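Local coordinates for protein L-lysine 6-oxidase (Marinomonas mediterranea, PDB 3WEU) that oxidises the epsilon-amino group of free L-lysine through a cysteine tryptophylquinone cofactor, releasing hydrogen peroxide that gives it antibacterial activity, at residues Tyr34-Asp37 against Val38-Pro42; Ser259-Ser262 against Asp263-Phe266; Ala293-Arg297 against Asp298-Ile302; Ala333-Lys336 against Ala337-Lys341; Ile451-Thr454 against Trp455-Asn459. One frame throughout, in Å; residues are numbered along the deposited sequence. Where two conformers were deposited one is given.

In the fold
Every contact here joins neighbouring pieces of chain, so the five follow in series and none nests in or crosses another. Contact 1 closes a loop between strands 34-36 and 42-43 at the surface of the N-terminal family region. Contact 2 starts helix 261-272, and contact 3 carries the chain from strand 293-294 into helix 295-308; their centres lie about 15 Å apart. Contact 4 opens helix 336-344, the next helix in the chain, with its centre about 17 Å from that of contact 3. Contact 5, the 3-10 turn at 455-458, returns to the interior and packs directly on contact 2, with L457 CB 3.9 Å from L261 CD2.

Contact 1: Tyr34-Asp37 against Val38-Pro42; sequences YEHD and VDLKP
Y34 rests its CB on P42 CB, 3.9 Å away, two apolar groups meeting where strand 34-36 faces the start of strand 42-43. E35 turns its carboxylate to R57 and the amide of V47, while its carbonyl O receives a CA-H...O contact from P42 CA. H36, paired with P42 as an antiparallel non-hydrogen-bonded pair, has its imidazole ND1 3.6 Å from L40 CD1; the same ND1 donates to D37 O at 2.9 Å, nearly straight and in the ring plane. D37 begins a type I beta turn ending at L40, whose N reaches D37 O from the opposite face to the histidine. With chi1 at 62°, the D37 carboxylate sits between its own N and carbonyl carbon, where OD1 accepts from K41 N (3.0 Å), above the carboxylate plane. D37 N in turn donates to K41 O at 3.0 Å. A short acidic side chain suits this place because it can fold back over the turn. Two bonds of opposite direction thus tie the turn's first residue to the residue just past it.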
loop_
_atom_site.group_PDB
_atom_site.type_symbol
_atom_site.label_atom_id
_atom_site.label_comp_id
_atom_site.label_asym_id
_atom_site.label_seq_id
_atom_site.Cartn_x
_atom_site.Cartn_y
_atom_site.Cartn_z
ATOM N N TYR A 34 13.708 17.171 -37.187
ATOM C CA TYR A 34 14.846 17.863 -37.773
ATOM C C TYR A 34 15.652 18.652 -36.801
ATOM O O TYR A 34 15.121 19.296 -35.923
ATOM C CB TYR A 34 14.362 18.869 -38.853
ATOM C CG TYR A 34 14.202 18.228 -40.158
ATOM C CD1 TYR A 34 13.096 17.373 -40.427
ATOM C CD2 TYR A 34 15.174 18.380 -41.120
ATOM C CE1 TYR A 34 12.998 16.725 -41.638
ATOM C CE2 TYR A 34 15.113 17.697 -42.315
ATOM C CZ TYR A 34 14.018 16.897 -42.562
ATOM O OH TYR A 34 13.993 16.325 -43.760
ATOM N N GLU A 35 16.973 18.598 -36.970
ATOM C CA GLU A 35 17.829 19.591 -36.371
ATOM C C GLU A 35 17.525 20.929 -37.037
ATOM O O GLU A 35 16.851 20.994 -38.110
ATOM C CB GLU A 35 19.298 19.232 -36.578
ATOM C CG GLU A 35 19.764 17.917 -35.981
ATOM C CD GLU A 35 19.666 17.811 -34.486
ATOM O OE1 GLU A 35 19.744 18.870 -33.802
ATOM O OE2 GLU A 35 19.624 16.654 -34.012
ATOM N N HIS A 36 18.007 22.007 -36.432
ATOM C CA HIS A 36 17.802 23.294 -37.017
ATOM C C HIS A 36 19.030 24.193 -36.869
ATOM O O HIS A 36 19.875 23.922 -36.029
ATOM C CB HIS A 36 16.574 23.949 -36.352
ATOM C CG HIS A 36 16.769 24.191 -34.904
ATOM N ND1 HIS A 36 17.481 25.271 -34.424
ATOM C CD2 HIS A 36 16.368 23.487 -33.818
ATOM C CE1 HIS A 36 17.552 25.196 -33.110
ATOM N NE2 HIS A 36 16.899 24.112 -32.716
ATOM N N ASP A 37 19.045 25.286 -37.626
ATOM C CA ASP A 37 20.141 26.311 -37.547
ATOM C C ASP A 37 19.753 27.430 -36.598
ATOM O O ASP A 37 18.725 27.367 -36.017
ATOM C CB ASP A 37 20.481 26.918 -38.886
ATOM C CG ASP A 37 19.352 27.658 -39.527
ATOM O OD1 ASP A 37 18.371 28.151 -38.936
ATOM O OD2 ASP A 37 19.451 27.727 -40.724
ATOM N N VAL A 38 20.594 28.466 -36.456
ATOM C CA VAL A 38 20.318 29.511 -35.471
ATOM C C VAL A 38 19.132 30.376 -35.779
ATOM O O VAL A 38 18.622 30.999 -34.864
ATOM C CB VAL A 38 21.560 30.430 -35.248
ATOM C CG1 VAL A 38 22.670 29.561 -34.671
ATOM C CG2 VAL A 38 21.932 31.121 -36.522
ATOM N N ASP A 39 18.721 30.364 -37.055
ATOM C CA ASP A 39 17.510 31.001 -37.525
ATOM C C ASP A 39 16.247 30.142 -37.308
ATOM O O ASP A 39 15.170 30.577 -37.710
ATOM C CB ASP A 39 17.599 31.292 -39.022
ATOM C CG ASP A 39 18.656 32.370 -39.368
ATOM O OD1 ASP A 39 18.983 33.146 -38.484
ATOM O OD2 ASP A 39 19.088 32.421 -40.534
ATOM N N LEU A 40 16.422 28.940 -36.736
ATOM C CA LEU A 40 15.353 27.988 -36.475
ATOM C C LEU A 40 14.692 27.461 -37.782
ATOM O O LEU A 40 13.511 27.108 -37.788
ATOM C CB LEU A 40 14.295 28.602 -35.582
ATOM C CG LEU A 40 14.488 28.606 -34.087
ATOM C CD1 LEU A 40 15.890 28.408 -33.538
ATOM C CD2 LEU A 40 13.633 29.623 -33.345
ATOM N N LYS A 41 15.481 27.338 -38.845
ATOM C CA LYS A 41 15.101 26.618 -40.025
ATOM C C LYS A 41 15.639 25.182 -39.970
ATOM O O LYS A 41 16.736 24.958 -39.485
ATOM C CB LYS A 41 15.630 27.307 -41.232
ATOM C CG LYS A 41 15.066 28.735 -41.157
ATOM C CD LYS A 41 15.493 29.546 -42.322
ATOM C CE LYS A 41 14.793 30.912 -42.186
ATOM N NZ LYS A 41 14.721 31.304 -43.587
ATOM N N PRO A 42 14.826 24.239 -40.422
ATOM C CA PRO A 42 15.204 22.836 -40.365
ATOM C C PRO A 42 16.428 22.604 -41.227
ATOM O O PRO A 42 16.539 23.216 -42.309
ATOM C CB PRO A 42 13.999 22.112 -40.939
ATOM C CG PRO A 42 13.088 23.156 -41.489
ATOM C CD PRO A 42 13.488 24.462 -40.986
#

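Contact 2: Ser259-Ser262 against Asp263-Phe266; sequences STLS and DTCF
At the start of helix 261-272 the backbone enters its first turns through T264 N to T260 O, C265 N to L261 O and F266 N to S262 O. T260 is the N-cap and forms a capping box with D263, each side chain binding the other's backbone amide. T260 OG1 lies between its own N and carbonyl carbon (chi1 74°), which aims it at D263 N, 3.0 Å away in a nearly straight bond. D263 OD2 in turn accepts from T260 N at 2.8 Å, met on the anti side of the carboxylate. Threonine and aspartate suit these places, since both carry oxygen acceptors on short arms for amides that lack a preceding helical turn. R305 bridges to the same OD2, so this oxygen serves both cap and salt bridge and its negative charge is probably stabilised.

On the apolar side, L261 crosses T264, with CD2 3.8 Å from T264 CB, and its CD1 approaches C265 SG. I439 of helix 433-439 packs against both L261 and C265, a setting that suits apolar and sulfur-bearing side chains. S262 sends its hydroxyl to Y467. A water sits 2.8 Å from T260 OG1 and gives a weak bond to D263 OD1.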
loop_
_atom_site.group_PDB
_atom_site.type_symbol
_atom_site.label_atom_id
_atom_site.label_comp_id
_atom_site.label_asym_id
_atom_site.label_seq_id
_atom_site.Cartn_x
_atom_site.Cartn_y
_atom_site.Cartn_z
ATOM N N SER A 259 -3.392 2.671 -39.386
ATOM C CA SER A 259 -4.365 3.771 -39.513
ATOM C C SER A 259 -3.871 4.924 -38.616
ATOM O O SER A 259 -3.792 4.814 -37.375
ATOM C CB SER A 259 -5.796 3.336 -39.159
ATOM O OG SER A 259 -6.198 2.163 -39.894
ATOM N N THR A 260 -3.444 5.980 -39.276
ATOM C CA THR A 260 -2.956 7.200 -38.631
ATOM C C THR A 260 -4.101 8.159 -38.363
ATOM O O THR A 260 -5.213 8.046 -38.934
ATOM C CB THR A 260 -1.920 7.970 -39.467
ATOM O OG1 THR A 260 -2.578 8.638 -40.559
ATOM C CG2 THR A 260 -0.871 7.036 -40.072
ATOM N N LEU A 261 -3.824 9.161 -37.539
ATOM C CA LEU A 261 -4.846 10.217 -37.363
ATOM C C LEU A 261 -5.123 11.018 -38.612
ATOM O O LEU A 261 -6.256 11.502 -38.830
ATOM C CB LEU A 261 -4.466 11.116 -36.216
ATOM C CG LEU A 261 -5.492 11.701 -35.251
ATOM C CD1 LEU A 261 -5.793 13.117 -35.562
ATOM C CD2 LEU A 261 -6.771 10.888 -34.944
ATOM N N SER A 262 -4.147 11.115 -39.521
ATOM C CA SER A 262 -4.478 11.634 -40.871
ATOM C C SER A 262 -5.490 10.768 -41.629
ATOM O O SER A 262 -6.459 11.309 -42.184
ATOM C CB SER A 262 -3.253 11.881 -41.734
ATOM O OG SER A 262 -3.593 12.390 -43.022
ATOM N N ASP A 263 -5.329 9.457 -41.573
ATOM C CA ASP A 263 -6.348 8.566 -42.140
ATOM C C ASP A 263 -7.709 8.861 -41.447
ATOM O O ASP A 263 -8.729 8.901 -42.129
ATOM C CB ASP A 263 -6.011 7.102 -41.993
ATOM C CG ASP A 263 -4.750 6.750 -42.672
ATOM O OD1 ASP A 263 -4.598 7.133 -43.823
ATOM O OD2 ASP A 263 -3.857 6.175 -42.027
ATOM N N THR A 264 -7.708 9.097 -40.138
ATOM C CA THR A 264 -8.958 9.387 -39.432
ATOM C C THR A 264 -9.613 10.644 -40.012
ATOM O O THR A 264 -10.827 10.656 -40.377
ATOM C CB THR A 264 -8.761 9.531 -37.934
ATOM O OG1 THR A 264 -8.258 8.303 -37.395
ATOM C CG2 THR A 264 -10.092 9.907 -37.248
ATOM N N CYS A 265 -8.828 11.718 -40.108
ATOM C CA CYS A 265 -9.364 12.993 -40.611
ATOM C C CYS A 265 -9.856 12.842 -42.050
ATOM O O CYS A 265 -10.906 13.399 -42.384
ATOM C CB CYS A 265 -8.350 14.152 -40.476
ATOM S SG CYS A 265 -8.092 14.593 -38.759
ATOM N N PHE A 266 -9.101 12.124 -42.900
ATOM C CA PHE A 266 -9.460 11.881 -44.265
ATOM C C PHE A 266 -10.799 11.125 -44.355
ATOM O O PHE A 266 -11.696 11.513 -45.068
ATOM C CB PHE A 266 -8.328 11.087 -44.979
ATOM C CG PHE A 266 -8.554 10.899 -46.432
ATOM C CD1 PHE A 266 -8.492 12.000 -47.278
ATOM C CD2 PHE A 266 -8.953 9.677 -46.960
ATOM C CE1 PHE A 266 -8.784 11.855 -48.629
ATOM C CE2 PHE A 266 -9.189 9.524 -48.301
ATOM C CZ PHE A 266 -9.088 10.611 -49.156
HETATM O O HOH W 1 -2.140 8.393 -43.333
#

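Contact 3: Ala293-Arg297 against Asp298-Ile302; sequences ANFDR and DILPI
R297 grips the carboxylate of its neighbour D298 side-on, with NE to OD1 at 3.0 Å and NH2 to OD2 at 3.1 Å. The arginine leaves the backbone with CG opposite the main-chain N and then bends at chi3 (65°), which swings the guanidinium back alongside the aspartate. Both oxygens lie near the guanidinium plane, yet the two flat groups are turned 38° apart: OD2 uses its syn lone pair, whereas OD1 is met from above the carboxylate plane. The same OD2 also takes N294 N at 2.8 Å, and OD1 has the hydroxyl of Y429 as a further partner. Arginine's long chain ends in a flat guanidinium that can hold both oxygens at once; R297 NH1 remains for D427 O, and Y429 adds a cation-pi contact.

Here strand 293-294 passes into helix 295-308. N294 is the N-cap: its OD1 accepts from R297 N at 2.8 Å, a role that suits asparagine because its ND2 can still bond outward, to G424 O and T422.

The helix opens with a wider pi-type turn, in which F295 O accepts from both I299 N and L300 N. With CG trans to the main-chain N (chi1 -177°), the F295 ring puts CE1 3.7 Å from I299 CG2 and CE2 3.8 Å from L300 CB. Farther along, P301 cannot donate an amide hydrogen, and its CD sits 3.4 Å from D296 O at the kink.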
loop_
_atom_site.group_PDB
_atom_site.type_symbol
_atom_site.label_atom_id
_atom_site.label_comp_id
_atom_site.label_asym_id
_atom_site.label_seq_id
_atom_site.Cartn_x
_atom_site.Cartn_y
_atom_site.Cartn_z
ATOM N N ALA A 293 -9.263 3.207 -57.505
ATOM C CA ALA A 293 -8.221 3.532 -56.543
ATOM C C ALA A 293 -6.903 3.606 -57.269
ATOM O O ALA A 293 -6.781 3.224 -58.455
ATOM C CB ALA A 293 -8.177 2.443 -55.444
ATOM N N ASN A 294 -5.880 4.019 -56.576
ATOM C CA ASN A 294 -4.563 4.055 -57.151
ATOM C C ASN A 294 -3.674 3.172 -56.238
ATOM O O ASN A 294 -3.624 3.395 -55.025
ATOM C CB ASN A 294 -4.001 5.474 -57.165
ATOM C CG ASN A 294 -2.537 5.520 -57.632
ATOM O OD1 ASN A 294 -1.606 5.783 -56.847
ATOM N ND2 ASN A 294 -2.330 5.268 -58.934
ATOM N N PHE A 295 -2.887 2.266 -56.837
ATOM C CA PHE A 295 -2.088 1.392 -56.007
ATOM C C PHE A 295 -1.112 2.145 -55.118
ATOM O O PHE A 295 -1.069 1.940 -53.889
ATOM C CB PHE A 295 -1.331 0.376 -56.817
ATOM C CG PHE A 295 -0.560 -0.590 -55.937
ATOM C CD1 PHE A 295 -1.204 -1.622 -55.292
ATOM C CD2 PHE A 295 0.806 -0.388 -55.707
ATOM C CE1 PHE A 295 -0.518 -2.466 -54.462
ATOM C CE2 PHE A 295 1.513 -1.262 -54.907
ATOM C CZ PHE A 295 0.847 -2.288 -54.276
ATOM N N ASP A 296 -0.277 2.958 -55.714
ATOM C CA ASP A 296 0.737 3.632 -54.970
ATOM C C ASP A 296 0.190 4.563 -53.873
ATOM O O ASP A 296 0.772 4.636 -52.799
ATOM C CB ASP A 296 1.728 4.437 -55.841
ATOM C CG ASP A 296 2.686 3.564 -56.698
ATOM O OD1 ASP A 296 2.973 2.439 -56.378
ATOM O OD2 ASP A 296 3.117 4.042 -57.766
ATOM N N ARG A 297 -0.853 5.308 -54.149
ATOM C CA ARG A 297 -1.384 6.285 -53.210
ATOM C C ARG A 297 -2.221 5.603 -52.122
ATOM O O ARG A 297 -2.159 5.986 -50.974
ATOM C CB ARG A 297 -2.306 7.281 -53.952
ATOM C CG ARG A 297 -2.927 8.420 -53.146
ATOM C CD ARG A 297 -3.925 9.321 -53.977
ATOM N NE ARG A 297 -5.040 8.498 -54.352
ATOM C CZ ARG A 297 -5.926 8.758 -55.307
ATOM N NH1 ARG A 297 -5.848 9.874 -56.024
ATOM N NH2 ARG A 297 -6.899 7.871 -55.555
ATOM N N ASP A 298 -3.025 4.622 -52.485
ATOM C CA ASP A 298 -4.072 4.133 -51.593
ATOM C C ASP A 298 -3.748 2.799 -50.935
ATOM O O ASP A 298 -4.220 2.501 -49.828
ATOM C CB ASP A 298 -5.397 3.976 -52.326
ATOM C CG ASP A 298 -5.911 5.273 -52.975
ATOM O OD1 ASP A 298 -5.727 6.368 -52.420
ATOM O OD2 ASP A 298 -6.513 5.132 -54.102
ATOM N N ILE A 299 -2.988 1.960 -51.598
ATOM C CA ILE A 299 -2.857 0.596 -51.147
ATOM C C ILE A 299 -1.473 0.326 -50.585
ATOM O O ILE A 299 -1.307 -0.196 -49.449
ATOM C CB ILE A 299 -3.114 -0.352 -52.285
ATOM C CG1 ILE A 299 -4.450 -0.015 -52.986
ATOM C CG2 ILE A 299 -3.044 -1.817 -51.837
ATOM C CD1 ILE A 299 -5.649 -0.035 -52.092
ATOM N N LEU A 300 -0.475 0.691 -51.359
ATOM C CA LEU A 300 0.899 0.515 -50.953
ATOM C C LEU A 300 1.238 1.021 -49.559
ATOM O O LEU A 300 1.972 0.357 -48.893
ATOM C CB LEU A 300 1.863 1.088 -51.975
ATOM C CG LEU A 300 3.361 1.069 -51.706
ATOM C CD1 LEU A 300 3.821 -0.395 -51.677
ATOM C CD2 LEU A 300 4.065 1.883 -52.823
ATOM N N PRO A 301 0.721 2.151 -49.127
ATOM C CA PRO A 301 1.094 2.588 -47.770
ATOM C C PRO A 301 0.598 1.615 -46.712
ATOM O O PRO A 301 1.263 1.369 -45.732
ATOM C CB PRO A 301 0.374 3.921 -47.655
ATOM C CG PRO A 301 0.315 4.433 -49.145
ATOM C CD PRO A 301 -0.077 3.169 -49.841
ATOM N N ILE A 302 -0.518 0.982 -46.949
ATOM C CA ILE A 302 -1.025 0.037 -45.985
ATOM C C ILE A 302 -0.070 -1.157 -45.882
ATOM O O ILE A 302 0.349 -1.630 -44.809
ATOM C CB ILE A 302 -2.436 -0.408 -46.344
ATOM C CG1 ILE A 302 -3.357 0.771 -46.221
ATOM C CG2 ILE A 302 -2.871 -1.526 -45.386
ATOM C CD1 ILE A 302 -4.723 0.511 -46.799
#

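Contact 4: Ala333-Lys336 against Ala337-Lys341; sequences AANK and ANRMK
K336 O takes the shortest backbone bond across this contact, from M340 N at 2.8 Å and almost in line with the carbonyl. N335 O likewise accepts from R339 N, in its carbonyl plane, and these two i to i+4 bonds start helix 336-344. The amide of N335 adds a side-chain link: its OD1 accepts from N338 ND2 at 3.0 Å in a nearly straight bond, with the two amide planes 77° apart. N335 ND2 goes the other way, to D330 O, so asparagine suits this place by offering an acceptor to the helix and a donor to the loop.

In the conformer described, one of two, R339 folds back over the first turn. Bent at chi3 (-91°), it places one face of its guanidinium, near the rim, over K336 CA, with NH2 3.3 Å from that carbon. NH1 bonds to W416 O and NH2 to S332 O. K336 and M340 run side by side, K336 CG 3.9 Å from M340 CG, and the extended lysine carries its amine to E418.

Two waters continue the pattern of the helix backward: one joins A333 O to A337 N, and the other, 2.8 Å from N338 N, joins that N to A334 O. Through W416 on helix 407-418 and E418 at its end, helix 336-344 is tied to that helix, while F326 of the preceding loop packs against N335, N338 and R339.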
loop_
_atom_site.group_PDB
_atom_site.type_symbol
_atom_site.label_atom_id
_atom_site.label_comp_id
_atom_site.label_asym_id
_atom_site.label_seq_id
_atom_site.Cartn_x
_atom_site.Cartn_y
_atom_site.Cartn_z
ATOM N N ALA A 333 -8.050 -10.004 -64.401
ATOM C CA ALA A 333 -8.959 -11.003 -63.920
ATOM C C ALA A 333 -8.262 -12.274 -63.447
ATOM O O ALA A 333 -8.707 -12.908 -62.515
ATOM C CB ALA A 333 -10.038 -11.309 -64.991
ATOM N N ALA A 334 -7.170 -12.689 -64.087
ATOM C CA ALA A 334 -6.473 -13.880 -63.659
ATOM C C ALA A 334 -5.963 -13.746 -62.197
ATOM O O ALA A 334 -5.702 -14.741 -61.550
ATOM C CB ALA A 334 -5.251 -14.112 -64.543
ATOM N N ASN A 335 -5.690 -12.520 -61.782
ATOM C CA ASN A 335 -5.155 -12.296 -60.399
ATOM C C ASN A 335 -6.223 -11.912 -59.416
ATOM O O ASN A 335 -5.918 -11.675 -58.243
ATOM C CB ASN A 335 -4.111 -11.190 -60.455
ATOM C CG ASN A 335 -3.201 -11.165 -59.243
ATOM O OD1 ASN A 335 -2.779 -12.208 -58.726
ATOM N ND2 ASN A 335 -2.879 -9.975 -58.802
ATOM N N LYS A 336 -7.471 -11.810 -59.857
ATOM C CA LYS A 336 -8.543 -11.360 -58.981
ATOM C C LYS A 336 -8.798 -12.279 -57.763
ATOM O O LYS A 336 -9.007 -11.779 -56.664
ATOM C CB LYS A 336 -9.828 -11.136 -59.741
ATOM C CG LYS A 336 -10.984 -10.601 -58.921
ATOM C CD LYS A 336 -12.204 -10.134 -59.742
ATOM C CE LYS A 336 -13.341 -9.803 -58.816
ATOM N NZ LYS A 336 -14.579 -9.488 -59.579
ATOM N N ALA A 337 -8.838 -13.576 -57.954
ATOM C CA ALA A 337 -9.101 -14.475 -56.829
ATOM C C ALA A 337 -8.030 -14.256 -55.740
ATOM O O ALA A 337 -8.397 -14.237 -54.571
ATOM C CB ALA A 337 -9.152 -15.944 -57.250
ATOM N N ASN A 338 -6.769 -14.024 -56.138
ATOM C CA ASN A 338 -5.727 -13.661 -55.198
ATOM C C ASN A 338 -5.965 -12.357 -54.455
ATOM O O ASN A 338 -5.836 -12.296 -53.206
ATOM C CB ASN A 338 -4.389 -13.531 -55.908
ATOM C CG ASN A 338 -3.814 -14.849 -56.332
ATOM O OD1 ASN A 338 -4.076 -15.870 -55.744
ATOM N ND2 ASN A 338 -2.965 -14.811 -57.332
ATOM N N ARG A 339 -6.341 -11.299 -55.180
ATOM C CA ARG A 339 -6.580 -10.006 -54.517
ATOM C C ARG A 339 -7.777 -10.082 -53.573
ATOM O O ARG A 339 -7.757 -9.495 -52.476
ATOM C CB ARG A 339 -6.769 -8.875 -55.522
ATOM C CG ARG A 339 -5.528 -8.579 -56.348
ATOM C CD ARG A 339 -5.769 -7.379 -57.248
ATOM N NE ARG A 339 -6.272 -7.862 -58.510
ATOM C CZ ARG A 339 -7.520 -7.768 -58.909
ATOM N NH1 ARG A 339 -8.406 -7.162 -58.173
ATOM N NH2 ARG A 339 -7.866 -8.280 -60.055
ATOM N N MET A 340 -8.814 -10.812 -54.001
ATOM C CA MET A 340 -10.014 -10.946 -53.200
ATOM C C MET A 340 -9.740 -11.765 -51.900
ATOM O O MET A 340 -10.312 -11.474 -50.839
ATOM C CB MET A 340 -11.091 -11.654 -53.985
ATOM C CG MET A 340 -11.725 -10.862 -55.075
ATOM S SD MET A 340 -12.705 -9.497 -54.469
ATOM C CE MET A 340 -13.661 -10.259 -53.267
ATOM N N LYS A 341 -8.914 -12.789 -52.019
ATOM C CA LYS A 341 -8.545 -13.586 -50.861
ATOM C C LYS A 341 -7.826 -12.668 -49.854
ATOM O O LYS A 341 -8.132 -12.730 -48.688
ATOM C CB LYS A 341 -7.673 -14.722 -51.210
ATOM C CG LYS A 341 -7.592 -15.764 -50.090
ATOM C CD LYS A 341 -6.658 -16.876 -50.516
ATOM C CE LYS A 341 -7.109 -18.300 -50.181
ATOM N NZ LYS A 341 -7.950 -18.312 -48.976
HETATM O O HOH W 2 -9.059 -14.775 -60.530
HETATM O O HOH W 3 -6.136 -15.034 -58.719
#

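Contact 5: Ile451-Thr454 against Trp455-Asn459; sequences IEMT and WSLQN. With EDO (1,2-ethanediol), chain I.
A buried 3-10 turn, residues 455-458, lies in the long loop between helix 433-439 and strand 468-469 of the C-terminal family region, and T454 leads into it. T454 O accepts from L457 N at 3.0 Å, the i to i+3 bond that defines such a turn. T454 OG1, opposite its own backbone N (chi1 -168°), comes over one face of the W455 indole, 3.5 Å from CD1, and is bonded to P449 O. W455 NE1 reaches E101 O, so this large ring joins the turn to a distant loop while its indole nitrogen is satisfied.

The unbranched M453 chain meets the branched L457 end, M453 CB lying 3.8 Å from L457 CD2; L261 of helix 261-272 packs on both. A water accepts from T454 N and donates to S456 OG, serine's short hydroxyl bringing an acceptor close to the main chain. Beyond it, N459 OD1, which also accepts from V461 N, takes a bond from O1 of an ethanediol, probably from the crystallisation liquor (2.7 Å), and N459 ND2 donates to its O2 (2.8 Å).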
loop_
_atom_site.group_PDB
_atom_site.type_symbol
_atom_site.label_atom_id
_atom_site.label_comp_id
_atom_site.label_asym_id
_atom_site.label_seq_id
_atom_site.Cartn_x
_atom_site.Cartn_y
_atom_site.Cartn_z
ATOM N N ILE A 451 -3.082 7.269 -27.962
ATOM C CA ILE A 451 -1.803 7.861 -27.454
ATOM C C ILE A 451 -1.937 9.371 -27.479
ATOM O O ILE A 451 -2.128 9.973 -26.425
ATOM C CB ILE A 451 -0.597 7.405 -28.280
ATOM C CG1 ILE A 451 -0.360 5.898 -28.090
ATOM C CG2 ILE A 451 0.641 8.185 -27.902
ATOM C CD1 ILE A 451 -0.002 5.486 -26.709
ATOM N N GLU A 452 -2.009 9.981 -28.656
ATOM C CA GLU A 452 -2.137 11.438 -28.667
ATOM C C GLU A 452 -3.581 11.955 -28.338
ATOM O O GLU A 452 -3.739 12.996 -27.652
ATOM C CB GLU A 452 -1.641 12.031 -29.953
ATOM C CG GLU A 452 -0.117 11.738 -30.203
ATOM C CD GLU A 452 0.149 10.393 -30.902
ATOM O OE1 GLU A 452 -0.831 9.626 -31.224
ATOM O OE2 GLU A 452 1.359 10.098 -31.118
ATOM N N MET A 453 -4.552 11.283 -28.952
ATOM C CA MET A 453 -5.915 11.719 -29.034
ATOM C C MET A 453 -6.800 10.498 -29.053
ATOM O O MET A 453 -6.320 9.385 -29.315
ATOM C CB MET A 453 -6.119 12.564 -30.254
ATOM C CG MET A 453 -5.542 13.990 -30.111
ATOM S SD MET A 453 -5.480 14.804 -31.718
ATOM C CE MET A 453 -3.848 14.366 -32.252
ATOM N N THR A 454 -8.095 10.691 -28.784
ATOM C CA THR A 454 -8.992 9.537 -28.771
ATOM C C THR A 454 -10.182 9.800 -29.707
ATOM O O THR A 454 -10.119 10.667 -30.582
ATOM C CB THR A 454 -9.374 9.116 -27.372
ATOM O OG1 THR A 454 -10.017 7.833 -27.354
ATOM C CG2 THR A 454 -10.259 10.175 -26.704
ATOM N N TRP A 455 -11.275 9.074 -29.481
ATOM C CA TRP A 455 -12.295 8.885 -30.496
ATOM C C TRP A 455 -13.188 10.070 -30.725
ATOM O O TRP A 455 -14.002 10.055 -31.665
ATOM C CB TRP A 455 -13.111 7.587 -30.245
ATOM C CG TRP A 455 -13.370 7.288 -28.831
ATOM C CD1 TRP A 455 -12.973 6.191 -28.154
ATOM C CD2 TRP A 455 -14.181 8.051 -27.927
ATOM N NE1 TRP A 455 -13.433 6.234 -26.870
ATOM C CE2 TRP A 455 -14.230 7.332 -26.712
ATOM C CE3 TRP A 455 -14.939 9.227 -28.048
ATOM C CZ2 TRP A 455 -14.899 7.816 -25.551
ATOM C CZ3 TRP A 455 -15.665 9.687 -26.895
ATOM C CH2 TRP A 455 -15.592 8.982 -25.654
ATOM N N SER A 456 -12.967 11.154 -29.977
ATOM C CA SER A 456 -13.631 12.398 -30.386
ATOM C C SER A 456 -13.184 12.849 -31.738
ATOM O O SER A 456 -13.905 13.534 -32.446
ATOM C CB SER A 456 -13.415 13.486 -29.310
ATOM O OG SER A 456 -12.048 13.780 -29.085
ATOM N N LEU A 457 -11.960 12.500 -32.141
ATOM C CA LEU A 457 -11.514 12.908 -33.452
ATOM C C LEU A 457 -12.204 12.246 -34.605
ATOM O O LEU A 457 -12.046 12.661 -35.779
ATOM C CB LEU A 457 -10.015 12.673 -33.588
ATOM C CG LEU A 457 -9.032 13.687 -33.009
ATOM C CD1 LEU A 457 -9.013 14.877 -33.898
ATOM C CD2 LEU A 457 -9.309 14.077 -31.580
ATOM N N GLN A 458 -12.928 11.168 -34.322
ATOM C CA GLN A 458 -13.730 10.523 -35.312
ATOM C C GLN A 458 -15.099 11.209 -35.503
ATOM O O GLN A 458 -15.829 10.905 -36.455
ATOM C CB GLN A 458 -13.992 9.063 -34.924
ATOM C CG GLN A 458 -12.753 8.179 -35.068
ATOM C CD GLN A 458 -13.011 6.794 -34.535
ATOM O OE1 GLN A 458 -14.062 6.191 -34.806
ATOM N NE2 GLN A 458 -12.079 6.298 -33.702
ATOM N N ASN A 459 -15.400 12.106 -34.628
ATOM C CA ASN A 459 -16.720 12.743 -34.642
ATOM C C ASN A 459 -16.785 13.990 -35.507
ATOM O O ASN A 459 -16.122 14.932 -35.208
ATOM C CB ASN A 459 -17.150 13.079 -33.247
ATOM C CG ASN A 459 -18.649 13.313 -33.191
ATOM O OD1 ASN A 459 -19.211 13.774 -34.174
ATOM N ND2 ASN A 459 -19.291 12.896 -32.117
HETATM C C1 EDO I . -22.839 12.821 -34.258
HETATM O O1 EDO I . -21.592 12.697 -34.956
HETATM C C2 EDO I . -22.816 12.370 -32.820
HETATM O O2 EDO I . -22.067 13.321 -32.023
HETATM O O HOH W 4 -9.506 13.146 -28.007
#